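Local atomic coordinates of bifunctional enzyme cysn/cysc (Mycobacterium tuberculosis, PDB entry 4BZP), a protein that phosphorylates adenosine 5'-phosphosulfate (APS) at its 3'-hydroxyl with ATP, acting as the APS kinase domain of a sulfate-activating enzyme. Residues L13-G17 with R121-Y127; K6-G12 with D105-C111; S67-T71 with V98-A102. All blocks are in the same frame, centred on the assembly; numbering follows the deposited sequence.

Contact 1 of 3, residues L13-G17 with R121-Y127; sequences LSGSG and RDPKGLY. With ADP (adenosine-5'-diphosphate), chain C.
R121 and Y127 hold the P-loop (Walker A) of this kinase from outside, by way of the carbonyls of S14, G15 and S16, while the loop's amides face the diphosphate of ADP. Hydrogen bonds to carbonyls dominate. The extended R121 side chain (chi3 174°) carries its guanidinium past the ribose to the turn, where NH1 meets G15 O at 3.0 Å, within the guanidinium plane and on a lone pair of the carbonyl. The same NH1 makes a weak bond to S16 O, and a water joins NH2 to S16 O, so the guanidinium is tied down along one edge. Y127 brings its hydroxyl to S14 O at 2.7 Å, the donor tilted 18° from the carbonyl plane. Within the turn from L13 to S16, L13 O accepts from both S16 N and S16 OG.

Nucleotide contacts form a second group. G15 N donates to ADP O1B at 2.8 Å, and G17 N reaches both O2B and the bridging O3A. ADP C8 lies over one face of the R121 guanidinium, displaced toward its rim, and P123 CG packs on ADP C5' at 3.6 Å. K18, S19 and S20 add further bonds to ADP.

Van der Waals contact is slight: S14 OG lies 3.9 Å from L126 CD1. F138 meets the Y127 ring edge-to-face, and Y127 N donates to D122 OD1 at 2.8 Å from above the carboxylate plane.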
loop_
_atom_site.group_PDB
_atom_site.type_symbol
_atom_site.label_atom_id
_atom_site.label_comp_id
_atom_site.label_asym_id
_atom_site.label_seq_id
_atom_site.Cartn_x
_atom_site.Cartn_y
_atom_site.Cartn_z
ATOM N N LEU A 13 -0.522 11.744 21.705
ATOM C CA LEU A 13 0.838 12.031 21.935
ATOM C C LEU A 13 1.747 10.813 21.865
ATOM O O LEU A 13 1.325 9.682 22.091
ATOM C CB LEU A 13 1.027 12.703 23.299
ATOM C CG LEU A 13 0.329 14.033 23.485
ATOM C CD1 LEU A 13 0.499 14.508 24.930
ATOM C CD2 LEU A 13 0.866 15.104 22.562
ATOM N N SER A 14 3.021 11.018 21.574
ATOM C CA SER A 14 4.013 9.962 21.726
ATOM C C SER A 14 3.905 9.357 23.124
ATOM O O SER A 14 3.851 10.084 24.111
ATOM C CB SER A 14 5.424 10.514 21.536
ATOM O OG SER A 14 6.390 9.522 21.587
ATOM N N GLY A 15 3.811 8.041 23.199
ATOM C CA GLY A 15 3.737 7.329 24.473
ATOM C C GLY A 15 2.352 7.284 25.084
ATOM O O GLY A 15 2.235 6.808 26.214
ATOM N N SER A 16 1.327 7.655 24.355
ATOM C CA SER A 16 -0.033 7.585 24.869
ATOM C C SER A 16 -0.665 6.225 24.826
ATOM O O SER A 16 -1.685 5.990 25.514
ATOM C CB SER A 16 -0.910 8.626 24.164
ATOM O OG SER A 16 -1.002 8.396 22.770
ATOM N N GLY A 17 -0.048 5.314 24.076
ATOM C CA GLY A 17 -0.500 3.928 24.036
ATOM C C GLY A 17 -1.023 3.438 22.714
ATOM O O GLY A 17 -1.596 2.357 22.653
ATOM N N ARG A 121 6.188 7.652 30.965
ATOM C CA ARG A 121 6.316 6.391 30.261
ATOM C C ARG A 121 7.621 6.386 29.406
ATOM O O ARG A 121 8.496 5.495 29.520
ATOM C CB ARG A 121 5.062 6.154 29.404
ATOM C CG ARG A 121 3.810 5.820 30.198
ATOM C CD ARG A 121 2.609 6.045 29.289
ATOM N NE ARG A 121 1.395 5.599 29.943
ATOM C CZ ARG A 121 0.232 5.515 29.328
ATOM N NH1 ARG A 121 0.160 5.717 28.024
ATOM N NH2 ARG A 121 -0.863 5.123 29.982
ATOM N N ASP A 122 7.695 7.336 28.468
ATOM C CA ASP A 122 8.864 7.503 27.583
ATOM C C ASP A 122 9.564 6.184 27.179
ATOM O O ASP A 122 10.761 6.033 27.378
ATOM C CB ASP A 122 9.859 8.496 28.179
ATOM C CG ASP A 122 10.854 9.021 27.145
ATOM O OD1 ASP A 122 10.543 9.003 25.971
ATOM O OD2 ASP A 122 11.951 9.435 27.564
ATOM N N PRO A 123 8.841 5.246 26.570
ATOM C CA PRO A 123 9.327 3.887 26.359
ATOM C C PRO A 123 10.540 3.749 25.473
ATOM O O PRO A 123 11.323 2.815 25.626
ATOM C CB PRO A 123 8.086 3.232 25.734
ATOM C CG PRO A 123 7.382 4.278 25.096
ATOM C CD PRO A 123 7.435 5.357 26.135
ATOM N N LYS A 124 10.743 4.725 24.587
ATOM C CA LYS A 124 11.811 4.709 23.606
ATOM C C LYS A 124 12.805 5.843 23.855
ATOM O O LYS A 124 13.697 6.025 23.029
ATOM C CB LYS A 124 11.242 4.852 22.167
ATOM C CG LYS A 124 10.367 3.674 21.783
ATOM C CD LYS A 124 9.786 3.874 20.387
ATOM C CE LYS A 124 8.923 2.712 19.947
ATOM N NZ LYS A 124 7.604 2.734 20.675
ATOM N N GLY A 125 12.660 6.579 24.963
ATOM C CA GLY A 125 13.577 7.671 25.271
ATOM C C GLY A 125 13.462 8.871 24.370
ATOM O O GLY A 125 14.334 9.735 24.371
ATOM N N LEU A 126 12.396 9.006 23.599
ATOM C CA LEU A 126 12.190 10.136 22.706
ATOM C C LEU A 126 11.950 11.411 23.500
ATOM O O LEU A 126 12.416 12.490 23.096
ATOM C CB LEU A 126 10.958 9.872 21.804
ATOM C CG LEU A 126 11.170 8.696 20.854
ATOM C CD1 LEU A 126 9.843 8.474 20.118
ATOM C CD2 LEU A 126 12.317 8.923 19.870
ATOM N N TYR A 127 11.232 11.370 24.620
ATOM C CA TYR A 127 11.039 12.580 25.460
ATOM C C TYR A 127 12.390 12.991 26.001
ATOM O O TYR A 127 12.678 14.194 26.025
ATOM C CB TYR A 127 10.037 12.385 26.606
ATOM C CG TYR A 127 8.602 12.412 26.123
ATOM C CD1 TYR A 127 7.993 11.255 25.716
ATOM C CD2 TYR A 127 7.872 13.583 26.109
ATOM C CE1 TYR A 127 6.660 11.279 25.255
ATOM C CE2 TYR A 127 6.589 13.650 25.662
ATOM C CZ TYR A 127 5.966 12.480 25.230
ATOM O OH TYR A 127 4.686 12.561 24.718
HETATM P PB ADP C . 2.504 5.302 21.382
HETATM O O1B ADP C . 3.788 6.173 21.180
HETATM O O2B ADP C . 1.248 6.110 21.409
HETATM O O3B ADP C . 2.498 4.117 20.476
HETATM P PA ADP C . 3.001 3.287 23.443
HETATM O O1A ADP C . 4.392 2.971 23.076
HETATM O O2A ADP C . 1.940 2.313 23.023
HETATM O O3A ADP C . 2.646 4.728 22.885
HETATM O "O5'" ADP C . 2.786 3.536 25.021
HETATM C "C5'" ADP C . 3.846 4.037 25.801
HETATM C "C4'" ADP C . 4.075 3.018 26.924
HETATM O "O4'" ADP C . 3.100 3.248 27.922
HETATM C "C3'" ADP C . 4.048 1.522 26.577
HETATM O "O3'" ADP C . 5.356 1.007 26.662
HETATM C "C2'" ADP C . 3.289 0.915 27.702
HETATM O "O2'" ADP C . 4.249 0.193 28.523
HETATM C "C1'" ADP C . 2.694 2.028 28.506
HETATM N N9 ADP C . 1.223 2.016 28.432
HETATM C C8 ADP C . 0.503 2.376 27.329
HETATM N N7 ADP C . -0.823 2.280 27.525
HETATM C C5 ADP C . -0.946 1.869 28.830
HETATM C C6 ADP C . -2.095 1.555 29.641
HETATM N N6 ADP C . -3.357 1.692 29.186
HETATM N N1 ADP C . -1.795 1.138 30.897
HETATM C C2 ADP C . -0.550 1.012 31.343
HETATM N N3 ADP C . 0.585 1.251 30.638
HETATM C C4 ADP C . 0.382 1.637 29.361
HETATM O O HOH W 1 -3.145 4.868 28.072
#

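Contact 2 of 3, residues K6-G12 with D105-C111; sequences KTVWFTG and DFFEVFC
T11 OG1 is gripped by Y145 OH, I85 O and S86 O, while the rest of T11 touches V109 and F110 across two neighbouring parallel strands in the core sheet of the P-loop NTPase fold. The shortest bond between the strands, W9 N to F107 O at 2.8 Å and nearly straight (173°), lies at their middle. Five further backbone bonds, from T7 N to D105 O at one end to C111 N to T11 O at the other, keep 6-11 and 106-111 in register; strand 79-82 flanks 6-11 on its other edge.

On the face bearing V8, F10, F107 and V109, V8 CG1 meets V109 CG2 at 3.5 Å. In the F10 conformer given, V109 CG1 lies beside its ring and C111 SG approaches F10 CD2 at 3.7 Å, obliquely to the ring; helix 18-31 packs against F10.

The other face carries T7, W9, F106, E108, F110 and T11. With CG anti to the backbone N (chi1 178°), F106 brings CZ obliquely against W9 CB, 3.4 Å away; the two ring planes are inclined at 33°. Helix 89-101 lies over this face, where R92 forms a salt bridge with E108.

At the strand starts, K6 and D105 run side by side, and a water accepts from K6 NZ at 2.7 Å and donates to D105 OD2 at 3.0 Å.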
loop_
_atom_site.group_PDB
_atom_site.type_symbol
_atom_site.label_atom_id
_atom_site.label_comp_id
_atom_site.label_asym_id
_atom_site.label_seq_id
_atom_site.Cartn_x
_atom_site.Cartn_y
_atom_site.Cartn_z
ATOM N N LYS A 6 -11.996 -2.494 7.524
ATOM C CA LYS A 6 -12.258 -1.213 8.157
ATOM C C LYS A 6 -10.945 -0.716 8.668
ATOM O O LYS A 6 -9.991 -1.500 8.836
ATOM C CB LYS A 6 -13.161 -1.410 9.374
ATOM C CG LYS A 6 -14.442 -2.184 9.144
ATOM C CD LYS A 6 -15.293 -2.337 10.354
ATOM C CE LYS A 6 -16.520 -3.207 9.998
ATOM N NZ LYS A 6 -17.205 -3.558 11.270
ATOM N N THR A 7 -10.905 0.578 9.003
ATOM C CA THR A 7 -9.705 1.192 9.583
ATOM C C THR A 7 -9.930 1.845 10.923
ATOM O O THR A 7 -10.873 2.619 11.092
ATOM C CB THR A 7 -9.091 2.242 8.627
ATOM O OG1 THR A 7 -8.681 1.552 7.423
ATOM C CG2 THR A 7 -7.890 2.992 9.225
ATOM N N VAL A 8 -9.061 1.520 11.887
ATOM C CA VAL A 8 -8.977 2.219 13.138
ATOM C C VAL A 8 -7.772 3.144 13.094
ATOM O O VAL A 8 -6.642 2.671 12.972
ATOM C CB VAL A 8 -8.836 1.230 14.309
ATOM C CG1 VAL A 8 -8.752 1.993 15.623
ATOM C CG2 VAL A 8 -9.987 0.253 14.316
ATOM N N TRP A 9 -7.999 4.441 13.182
ATOM C CA TRP A 9 -6.980 5.487 13.051
ATOM C C TRP A 9 -6.762 6.057 14.421
ATOM O O TRP A 9 -7.627 6.813 14.967
ATOM C CB TRP A 9 -7.462 6.553 12.081
ATOM C CG TRP A 9 -6.450 7.529 11.608
ATOM C CD1 TRP A 9 -6.115 8.682 12.187
ATOM C CD2 TRP A 9 -5.641 7.412 10.408
ATOM N NE1 TRP A 9 -5.123 9.297 11.452
ATOM C CE2 TRP A 9 -4.846 8.549 10.340
ATOM C CE3 TRP A 9 -5.531 6.466 9.392
ATOM C CZ2 TRP A 9 -3.936 8.761 9.275
ATOM C CZ3 TRP A 9 -4.614 6.706 8.372
ATOM C CH2 TRP A 9 -3.862 7.806 8.360
ATOM N N PHE A 10 -5.642 5.728 15.042
ATOM C CA PHE A 10 -5.334 6.299 16.306
ATOM C C PHE A 10 -4.856 7.730 16.173
ATOM O O PHE A 10 -4.463 8.289 15.102
ATOM C CB PHE A 10 -4.283 5.492 17.034
ATOM C CG PHE A 10 -4.748 4.151 17.462
ATOM C CD1 PHE A 10 -4.684 3.083 16.592
ATOM C CD2 PHE A 10 -5.278 3.955 18.724
ATOM C CE1 PHE A 10 -5.156 1.852 16.967
ATOM C CE2 PHE A 10 -5.755 2.726 19.101
ATOM C CZ PHE A 10 -5.639 1.652 18.238
ATOM N N THR A 11 -4.865 8.358 17.310
ATOM C CA THR A 11 -4.230 9.692 17.415
ATOM C C THR A 11 -3.948 9.934 18.887
ATOM O O THR A 11 -4.686 9.486 19.752
ATOM C CB THR A 11 -5.103 10.789 16.772
ATOM O OG1 THR A 11 -4.424 12.052 16.912
ATOM C CG2 THR A 11 -6.491 10.867 17.392
ATOM N N GLY A 12 -2.860 10.613 19.168
ATOM C CA GLY A 12 -2.440 10.951 20.514
ATOM C C GLY A 12 -0.954 11.184 20.583
ATOM O O GLY A 12 -0.194 10.783 19.691
ATOM N N ASP A 105 -15.314 1.892 6.284
ATOM C CA ASP A 105 -15.532 2.365 7.654
ATOM C C ASP A 105 -14.217 2.834 8.281
ATOM O O ASP A 105 -13.168 2.210 8.125
ATOM C CB ASP A 105 -16.075 1.244 8.526
ATOM C CG ASP A 105 -17.538 0.929 8.285
ATOM O OD1 ASP A 105 -18.237 1.584 7.496
ATOM O OD2 ASP A 105 -17.966 -0.014 8.971
ATOM N N PHE A 106 -14.288 3.939 9.015
ATOM C CA PHE A 106 -13.149 4.595 9.610
ATOM C C PHE A 106 -13.516 5.027 11.003
ATOM O O PHE A 106 -14.582 5.644 11.214
ATOM C CB PHE A 106 -12.785 5.822 8.752
ATOM C CG PHE A 106 -11.632 6.680 9.251
ATOM C CD1 PHE A 106 -11.836 7.702 10.176
ATOM C CD2 PHE A 106 -10.363 6.483 8.755
ATOM C CE1 PHE A 106 -10.785 8.458 10.623
ATOM C CE2 PHE A 106 -9.312 7.301 9.159
ATOM C CZ PHE A 106 -9.524 8.295 10.077
ATOM N N PHE A 107 -12.639 4.739 11.954
ATOM C CA PHE A 107 -12.841 5.121 13.347
ATOM C C PHE A 107 -11.645 5.904 13.830
ATOM O O PHE A 107 -10.524 5.434 13.746
ATOM C CB PHE A 107 -13.047 3.888 14.204
ATOM C CG PHE A 107 -14.148 3.002 13.749
ATOM C CD1 PHE A 107 -15.422 3.212 14.181
ATOM C CD2 PHE A 107 -13.883 1.955 12.869
ATOM C CE1 PHE A 107 -16.454 2.372 13.759
ATOM C CE2 PHE A 107 -14.907 1.132 12.431
ATOM C CZ PHE A 107 -16.181 1.350 12.883
ATOM N N GLU A 108 -11.890 7.082 14.381
ATOM C CA GLU A 108 -10.881 7.952 14.997
ATOM C C GLU A 108 -10.845 7.585 16.477
ATOM O O GLU A 108 -11.838 7.828 17.201
ATOM C CB GLU A 108 -11.154 9.476 14.791
ATOM C CG GLU A 108 -10.044 10.367 15.410
ATOM C CD GLU A 108 -10.359 11.843 15.571
ATOM O OE1 GLU A 108 -11.377 12.103 16.172
ATOM O OE2 GLU A 108 -9.605 12.743 15.128
ATOM N N VAL A 109 -9.746 7.047 16.940
ATOM C CA VAL A 109 -9.580 6.609 18.320
ATOM C C VAL A 109 -8.527 7.463 18.971
ATOM O O VAL A 109 -7.357 7.506 18.550
ATOM C CB VAL A 109 -9.227 5.146 18.405
ATOM C CG1 VAL A 109 -8.965 4.775 19.857
ATOM C CG2 VAL A 109 -10.341 4.292 17.803
ATOM N N PHE A 110 -8.908 8.253 19.983
ATOM C CA PHE A 110 -8.023 9.163 20.683
ATOM C C PHE A 110 -7.459 8.548 21.951
ATOM O O PHE A 110 -8.230 8.239 22.872
ATOM C CB PHE A 110 -8.817 10.417 21.002
ATOM C CG PHE A 110 -8.075 11.499 21.756
ATOM C CD1 PHE A 110 -6.713 11.657 21.710
ATOM C CD2 PHE A 110 -8.820 12.426 22.501
ATOM C CE1 PHE A 110 -6.104 12.654 22.432
ATOM C CE2 PHE A 110 -8.200 13.477 23.185
ATOM C CZ PHE A 110 -6.837 13.573 23.143
ATOM N N CYS A 111 -6.140 8.330 21.985
ATOM C CA CYS A 111 -5.451 7.873 23.175
ATOM C C CYS A 111 -5.168 9.095 23.992
ATOM O O CYS A 111 -4.119 9.760 23.840
ATOM C CB CYS A 111 -4.164 7.135 22.781
ATOM S SG CYS A 111 -4.523 5.576 21.906
HETATM O O HOH W 2 -18.321 -1.103 11.774
#

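Contact 3 of 3, residues S67-T71 with V98-A102; sequences SHVAT and VHADA
T71, in the conformer described here, sets its methyl squarely on the imidazole of H99, a CH-pi contact between helices 56-75 and 89-101, which pack together on one side of the parallel sheet of this P-loop kinase. CG2 stands 3.4 Å from the ring centroid, only 2° off the normal. This is the tight part of the interface. A70 CB comes to the edge of the same ring, 3.7 Å from H99 NE2, and S67 O approaches H99 CE1 at 3.4 Å. The ring is also fixed through both nitrogens: ND1 bonds A95 O one turn back in its own helix, and NE2 bonds T7 OG1 on strand 6-11. These bonds satisfy the buried imidazole and set its rotation, presenting a face to T71, while F106 meets the ring from the strand.

Toward the partly exposed side the packing rests on V98 and H68. V98 CG1, anti to the backbone N (chi1 167°), lies over one face of the H68 ring, 3.8 Å from its centroid and displaced toward the rim; the two side chains cross at about a right angle. H68 also packs on G47 of the second subunit, placing this flank beside the dimer interface. A102 is looser still, its CB 4.4 Å from T71 CB in that same conformer. Between the two regions S67 OG, hydrogen-bonded to R64 O, touches V98 CG2 at 3.5 Å.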
loop_
_atom_site.group_PDB
_atom_site.type_symbol
_atom_site.label_atom_id
_atom_site.label_comp_id
_atom_site.label_asym_id
_atom_site.label_seq_id
_atom_site.Cartn_x
_atom_site.Cartn_y
_atom_site.Cartn_z
ATOM N N SER A 67 -3.072 6.856 4.743
ATOM C CA SER A 67 -4.507 6.723 4.589
ATOM C C SER A 67 -4.913 5.922 3.349
ATOM O O SER A 67 -5.851 5.138 3.422
ATOM C CB SER A 67 -5.213 8.066 4.639
ATOM O OG SER A 67 -5.048 8.856 3.461
ATOM N N HIS A 68 -4.195 6.068 2.252
ATOM C CA HIS A 68 -4.466 5.298 1.040
ATOM C C HIS A 68 -4.023 3.849 1.146
ATOM O O HIS A 68 -4.715 2.949 0.662
ATOM C CB HIS A 68 -3.801 5.986 -0.162
ATOM C CG HIS A 68 -4.512 7.221 -0.597
ATOM N ND1 HIS A 68 -5.732 7.218 -1.243
ATOM C CD2 HIS A 68 -4.151 8.516 -0.489
ATOM C CE1 HIS A 68 -6.124 8.456 -1.447
ATOM N NE2 HIS A 68 -5.193 9.268 -0.979
ATOM N N VAL A 69 -2.910 3.577 1.826
ATOM C CA VAL A 69 -2.498 2.199 2.050
ATOM C C VAL A 69 -3.517 1.521 2.933
ATOM O O VAL A 69 -3.904 0.384 2.686
ATOM C CB VAL A 69 -1.078 2.087 2.582
ATOM C CG1 VAL A 69 -0.747 0.652 2.915
ATOM C CG2 VAL A 69 -0.113 2.734 1.599
ATOM N N ALA A 70 -3.989 2.220 3.963
ATOM C CA ALA A 70 -5.026 1.630 4.797
ATOM C C ALA A 70 -6.282 1.311 4.014
ATOM O O ALA A 70 -6.883 0.243 4.244
ATOM C CB ALA A 70 -5.349 2.561 5.930
ATOM N N THR A 71 -6.711 2.188 3.120
ATOM C CA THR A 71 -7.957 1.904 2.358
ATOM C C THR A 71 -7.730 0.750 1.462
ATOM O O THR A 71 -8.644 -0.090 1.289
ATOM C CB THR A 71 -8.549 3.060 1.516
ATOM O OG1 THR A 71 -7.637 3.380 0.455
ATOM C CG2 THR A 71 -8.901 4.244 2.378
ATOM N N VAL A 98 -10.574 10.123 2.742
ATOM C CA VAL A 98 -10.064 9.099 1.870
ATOM C C VAL A 98 -10.873 7.816 2.066
ATOM O O VAL A 98 -11.198 7.101 1.097
ATOM C CB VAL A 98 -8.534 8.882 2.072
ATOM C CG1 VAL A 98 -8.051 7.618 1.419
ATOM C CG2 VAL A 98 -7.746 10.075 1.519
ATOM N N HIS A 99 -11.103 7.449 3.305
ATOM C CA HIS A 99 -11.864 6.223 3.602
ATOM C C HIS A 99 -13.308 6.363 3.171
ATOM O O HIS A 99 -13.820 5.448 2.487
ATOM C CB HIS A 99 -11.760 5.904 5.085
ATOM C CG HIS A 99 -10.452 5.286 5.446
ATOM N ND1 HIS A 99 -9.275 6.008 5.488
ATOM C CD2 HIS A 99 -10.115 4.009 5.701
ATOM C CE1 HIS A 99 -8.279 5.192 5.794
ATOM N NE2 HIS A 99 -8.760 3.968 5.908
ATOM N N ALA A 100 -13.937 7.473 3.481
ATOM C CA ALA A 100 -15.350 7.632 3.122
ATOM C C ALA A 100 -15.507 7.614 1.606
ATOM O O ALA A 100 -16.491 7.028 1.111
ATOM C CB ALA A 100 -15.883 8.919 3.723
ATOM N N ASP A 101 -14.610 8.262 0.893
ATOM C CA ASP A 101 -14.687 8.271 -0.583
ATOM C C ASP A 101 -14.586 6.854 -1.141
ATOM O O ASP A 101 -15.190 6.557 -2.215
ATOM C CB ASP A 101 -13.584 9.124 -1.203
ATOM C CG ASP A 101 -13.746 10.620 -1.020
ATOM O OD1 ASP A 101 -14.821 11.102 -0.677
ATOM O OD2 ASP A 101 -12.726 11.305 -1.269
ATOM N N ALA A 102 -13.826 5.979 -0.479
ATOM C CA ALA A 102 -13.673 4.577 -0.861
ATOM C C ALA A 102 -14.739 3.643 -0.340
ATOM O O ALA A 102 -14.686 2.412 -0.619
ATOM C CB ALA A 102 -12.321 4.105 -0.394
#

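Overall arrangement
From the N terminus, strand 6-11 enters the sheet and runs straight into the phosphate-binding loop at 13-17. The chain then passes through helix 56-75 to helix 89-101, where contact 3 closes the smallest loop, nested within those of contacts 1 and 2. Strand 106-111 follows at once and closes contact 2; 121-127 later closes contact 1, so the loops of contacts 1 and 2 cross. Contact 2 is the hub: S16 OG packs on C111 CB toward the nucleotide, while T7, W9 and F106 touch contact 3. Contacts 1 and 3, their centres about 28 Å apart, lie on opposite sides of the chain's centre, joined through the sheet.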